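Local coordinates for protein dephospho-CoA kinase (Campylobacter jejuni subsp. jejuni serotype O:2, PDB 4ZO4) that probably phosphorylates the 3'-hydroxyl group of dephospho-CoA with ATP, the last step of coenzyme A synthesis from pantothenate, at residues K86-E89 / N90-P94; I168-K171 / L172-A175. All coordinates share one frame; numbering follows the deposited sequence.

Contact 1 of 2, residues K86-E89 / N90-P94; sequences KILE and NFTHP
A stretch of the long helix 82-109 carries this contact, in which Leu88 meets Thr92 and Glu89 meets His93 four residues on, just before Pro94 kinks the helix. Asn90 N and Phe91 N make the ordinary helical bonds to the carbonyls of Lys86 and Ile87. Leu88 O is gripped twice: Thr92 N donates to it at 2.9 Å, and Thr92 OG1 donates at 2.8 Å, coming in above the carbonyl plane. That second bond depends on chi1 of 51°, which sets OG1 between the backbone N and the carbonyl carbon and leaves the methyl CG2 to pack against Leu88 CD1 at 4.1 Å. Threonine suits the place because one branch answers a carbonyl and the other a leucine.

On another side of the helix, the side chains of Glu89 and His93 run next to each other in the same direction, their flat groups only 10° apart. Glu89 O accepts from His93 N and also lies over one face of the imidazole, 3.0 Å from CG, while Glu89 CB approaches CE1 at 3.7 Å. Their polar ends have different partners: His93 NE2 is hydrogen-bonded to Glu123 of the same chain, and Glu89 OE2 makes a salt bridge to Lys85 of the second subunit. Leu88 instead packs on Leu74 and Val78 of helix 71-80.

Chemically, the hydroxyl of the buried Thr92 has its polarity met by a carbonyl of its own helix, whereas the carboxylate ties the helix to the second subunit, while the imidazole is held within its own chain by Glu123.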
loop_
_atom_site.group_PDB
_atom_site.type_symbol
_atom_site.label_atom_id
_atom_site.label_comp_id
_atom_site.label_asym_id
_atom_site.label_seq_id
_atom_site.Cartn_x
_atom_site.Cartn_y
_atom_site.Cartn_z
ATOM N N LYS A 86 -11.542 0.384 2.606
ATOM C CA LYS A 86 -11.481 1.200 1.399
ATOM C C LYS A 86 -12.822 1.857 1.175
ATOM O O LYS A 86 -12.890 3.017 0.818
ATOM C CB LYS A 86 -11.064 0.400 0.185
ATOM C CG LYS A 86 -9.605 -0.023 0.205
ATOM C CD LYS A 86 -9.188 -0.690 -1.103
ATOM C CE LYS A 86 -7.782 -1.299 -0.992
ATOM N NZ LYS A 86 -7.152 -1.674 -2.300
ATOM N N ILE A 87 -13.911 1.149 1.428
ATOM C CA ILE A 87 -15.209 1.749 1.178
ATOM C C ILE A 87 -15.385 2.961 2.088
ATOM O O ILE A 87 -15.815 4.033 1.629
ATOM C CB ILE A 87 -16.340 0.724 1.312
ATOM C CG1 ILE A 87 -16.277 -0.288 0.165
ATOM C CG2 ILE A 87 -17.694 1.378 1.180
ATOM C CD1 ILE A 87 -17.220 -1.453 0.356
ATOM N N LEU A 88 -15.016 2.820 3.363
ATOM C CA LEU A 88 -15.158 3.920 4.286
ATOM C C LEU A 88 -14.341 5.150 3.829
ATOM O O LEU A 88 -14.863 6.276 3.738
ATOM C CB LEU A 88 -14.742 3.513 5.681
ATOM C CG LEU A 88 -15.262 4.541 6.697
ATOM C CD1 LEU A 88 -16.786 4.588 6.701
ATOM C CD2 LEU A 88 -14.716 4.211 8.081
ATOM N N GLU A 89 -13.074 4.922 3.513
ATOM C CA GLU A 89 -12.237 5.991 2.993
ATOM C C GLU A 89 -12.919 6.694 1.823
ATOM O O GLU A 89 -13.035 7.905 1.840
ATOM C CB GLU A 89 -10.866 5.472 2.564
ATOM C CG GLU A 89 -9.965 5.036 3.723
ATOM C CD GLU A 89 -8.817 4.101 3.294
ATOM O OE1 GLU A 89 -8.713 3.750 2.080
ATOM O OE2 GLU A 89 -8.016 3.683 4.174
ATOM N N ASN A 90 -13.407 5.956 0.832
ATOM C CA ASN A 90 -13.981 6.584 -0.345
ATOM C C ASN A 90 -15.335 7.175 -0.032
ATOM O O ASN A 90 -15.775 8.170 -0.618
ATOM C CB ASN A 90 -14.083 5.590 -1.485
ATOM C CG ASN A 90 -14.818 6.157 -2.673
ATOM O OD1 ASN A 90 -14.264 6.932 -3.438
ATOM N ND2 ASN A 90 -16.075 5.776 -2.829
ATOM N N PHE A 91 -16.008 6.592 0.933
ATOM C CA PHE A 91 -17.259 7.190 1.389
ATOM C C PHE A 91 -17.089 8.556 2.021
ATOM O O PHE A 91 -17.901 9.430 1.766
ATOM C CB PHE A 91 -17.932 6.284 2.397
ATOM C CG PHE A 91 -19.347 6.654 2.678
ATOM C CD1 PHE A 91 -20.349 6.380 1.764
ATOM C CD2 PHE A 91 -19.685 7.239 3.875
ATOM C CE1 PHE A 91 -21.679 6.709 2.048
ATOM C CE2 PHE A 91 -20.988 7.579 4.171
ATOM C CZ PHE A 91 -21.991 7.299 3.268
ATOM N N THR A 92 -16.063 8.717 2.869
ATOM C CA THR A 92 -15.960 9.864 3.773
ATOM C C THR A 92 -15.148 11.007 3.184
ATOM O O THR A 92 -15.486 12.158 3.341
ATOM C CB THR A 92 -15.270 9.468 5.090
ATOM O OG1 THR A 92 -14.048 8.787 4.810
ATOM C CG2 THR A 92 -16.139 8.558 5.901
ATOM N N HIS A 93 -14.055 10.670 2.514
ATOM C CA HIS A 93 -13.135 11.657 1.980
ATOM C C HIS A 93 -13.803 12.836 1.269
ATOM O O HIS A 93 -13.530 13.983 1.621
ATOM C CB HIS A 93 -12.086 11.022 1.063
ATOM C CG HIS A 93 -11.066 10.183 1.772
ATOM N ND1 HIS A 93 -10.142 9.406 1.095
ATOM C CD2 HIS A 93 -10.819 9.993 3.089
ATOM C CE1 HIS A 93 -9.354 8.803 1.969
ATOM N NE2 HIS A 93 -9.754 9.124 3.186
ATOM N N PRO A 94 -14.640 12.584 0.246
ATOM C CA PRO A 94 -15.236 13.774 -0.400
ATOM C C PRO A 94 -16.210 14.569 0.513
ATOM O O PRO A 94 -16.340 15.798 0.377
ATOM C CB PRO A 94 -15.955 13.192 -1.602
ATOM C CG PRO A 94 -16.170 11.727 -1.273
ATOM C CD PRO A 94 -15.005 11.329 -0.438
#

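Contact 2 of 2, residues I168-K171 / L172-A175; sequences IEEK and LKKA
Glu170 and Lys173 cross at an angle where helix 155-172 gives way to a turn, and their ends meet in a salt bridge, OE1 to NZ at 3.2 Å, whose hydrogen bond is weak. The glutamate chain is bent at chi2 (-63°), which carries its carboxylate round toward the following residues although its CB starts off away from them. Lys173 holds CG anti to its own carbonyl carbon (chi1 -49°), passing close to Glu170 O, and its aliphatic chain then runs past the carboxylate, with CD 3.5 Å from OE1. A long flexible lysine suits this exposed place: its methylenes lie against the helix end while the amine reaches the acid.

Lys171 and Lys174 also cross at a slant, but here both ends are positive, NZ to NZ 3.8 Å. At this surface, solvent would be expected to screen the two charges, so the nearness need cost little.

Leu172 meets the helix through its backbone and the base of its side chain. Its CB stands 3.5 Å from Glu169 O, and its backbone N donates to that same oxygen at 3.2 Å from well above the carbonyl plane. This bond reaches back three residues. Lys173 N makes only a weak bond to Glu170 O, and a type I turn runs from Leu172 to Ala175, closed by Ala175 N donating to Leu172 O at 2.7 Å.

The turn leads from helix 155-172 into strand 177-179 of the parallel sheet. Leu172 and the small Ala175 rest on Val135 of strand 132-136, Ile168 touches Ser13 in the loop before helix 15-27, and Glu169 and Glu170 pack against Leu155 and Glu156 of the third subunit.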
loop_
_atom_site.group_PDB
_atom_site.type_symbol
_atom_site.label_atom_id
_atom_site.label_comp_id
_atom_site.label_asym_id
_atom_site.label_seq_id
_atom_site.Cartn_x
_atom_site.Cartn_y
_atom_site.Cartn_z
ATOM N N ILE A 168 6.919 12.028 10.179
ATOM C CA ILE A 168 6.670 13.390 10.673
ATOM C C ILE A 168 7.686 14.403 10.101
ATOM O O ILE A 168 7.290 15.455 9.552
ATOM C CB ILE A 168 6.683 13.462 12.215
ATOM C CG1 ILE A 168 5.393 12.876 12.792
ATOM C CG2 ILE A 168 6.751 14.905 12.692
ATOM C CD1 ILE A 168 5.501 12.514 14.257
ATOM N N GLU A 169 8.978 14.101 10.211
ATOM C CA GLU A 169 9.989 14.995 9.654
ATOM C C GLU A 169 9.822 15.198 8.162
ATOM O O GLU A 169 10.017 16.322 7.653
ATOM C CB GLU A 169 11.386 14.479 9.901
ATOM C CG GLU A 169 11.818 14.534 11.350
ATOM C CD GLU A 169 13.333 14.535 11.520
ATOM O OE1 GLU A 169 13.788 14.916 12.629
ATOM O OE2 GLU A 169 14.072 14.156 10.567
ATOM N N GLU A 170 9.470 14.124 7.450
ATOM C CA GLU A 170 9.134 14.254 6.022
ATOM C C GLU A 170 8.057 15.277 5.754
ATOM O O GLU A 170 8.117 15.988 4.749
ATOM C CB GLU A 170 8.673 12.940 5.410
ATOM C CG GLU A 170 9.662 12.356 4.431
ATOM C CD GLU A 170 9.913 13.225 3.210
ATOM O OE1 GLU A 170 11.099 13.526 2.920
ATOM O OE2 GLU A 170 8.922 13.591 2.533
ATOM N N LYS A 171 7.061 15.351 6.629
ATOM C CA LYS A 171 5.928 16.228 6.361
ATOM C C LYS A 171 6.285 17.734 6.409
ATOM O O LYS A 171 5.569 18.561 5.872
ATOM C CB LYS A 171 4.818 15.914 7.334
ATOM C CG LYS A 171 3.437 15.981 6.733
ATOM C CD LYS A 171 3.250 14.990 5.584
ATOM C CE LYS A 171 1.849 14.400 5.576
ATOM N NZ LYS A 171 1.213 14.553 4.240
ATOM N N LEU A 172 7.396 18.090 7.043
ATOM C CA LEU A 172 7.774 19.500 7.193
ATOM C C LEU A 172 8.170 20.120 5.848
ATOM O O LEU A 172 7.931 21.300 5.595
ATOM C CB LEU A 172 8.933 19.622 8.167
ATOM C CG LEU A 172 8.692 19.115 9.587
ATOM C CD1 LEU A 172 9.961 19.310 10.399
ATOM C CD2 LEU A 172 7.526 19.816 10.278
ATOM N N LYS A 173 8.762 19.319 4.980
ATOM C CA LYS A 173 9.033 19.724 3.600
ATOM C C LYS A 173 7.856 20.456 2.947
ATOM O O LYS A 173 8.045 21.127 1.929
ATOM C CB LYS A 173 9.406 18.501 2.745
ATOM C CG LYS A 173 10.479 17.607 3.391
ATOM C CD LYS A 173 11.438 16.971 2.417
ATOM C CE LYS A 173 12.660 16.419 3.141
ATOM N NZ LYS A 173 13.484 15.539 2.242
ATOM N N LYS A 174 6.656 20.316 3.521
ATOM C CA LYS A 174 5.457 21.009 3.042
ATOM C C LYS A 174 4.819 22.050 4.007
ATOM O O LYS A 174 3.798 22.639 3.691
ATOM C CB LYS A 174 4.413 19.971 2.597
ATOM C CG LYS A 174 4.740 19.287 1.269
ATOM C CD LYS A 174 3.786 18.127 0.983
ATOM C CE LYS A 174 4.314 16.802 1.531
ATOM N NZ LYS A 174 3.364 15.654 1.359
ATOM N N ALA A 175 5.426 22.294 5.157
ATOM C CA ALA A 175 5.064 23.441 6.025
ATOM C C ALA A 175 5.577 24.806 5.533
ATOM O O ALA A 175 6.689 24.907 4.985
ATOM C CB ALA A 175 5.599 23.213 7.430
#

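How the contacts relate
The two contacts lie in series along the chain, with centres 25 Å apart and nearest atoms about 12 Å apart, and do not touch. Contact 1 lies within helix 82-109, whereas contact 2 lies at the close of helix 155-172, where the chain turns toward the parallel sheet. Contact 2 is the nearer to the predicted ATP site, though without touching it: the side chain of Ile168 is about 10 Å from that of Ala15. Contact 1 lies away from that site. Both meet other copies of the protein, contact 1 the second subunit and contact 2 the third, and in each a glutamate takes part, bridging between subunits in one and within the chain in the other.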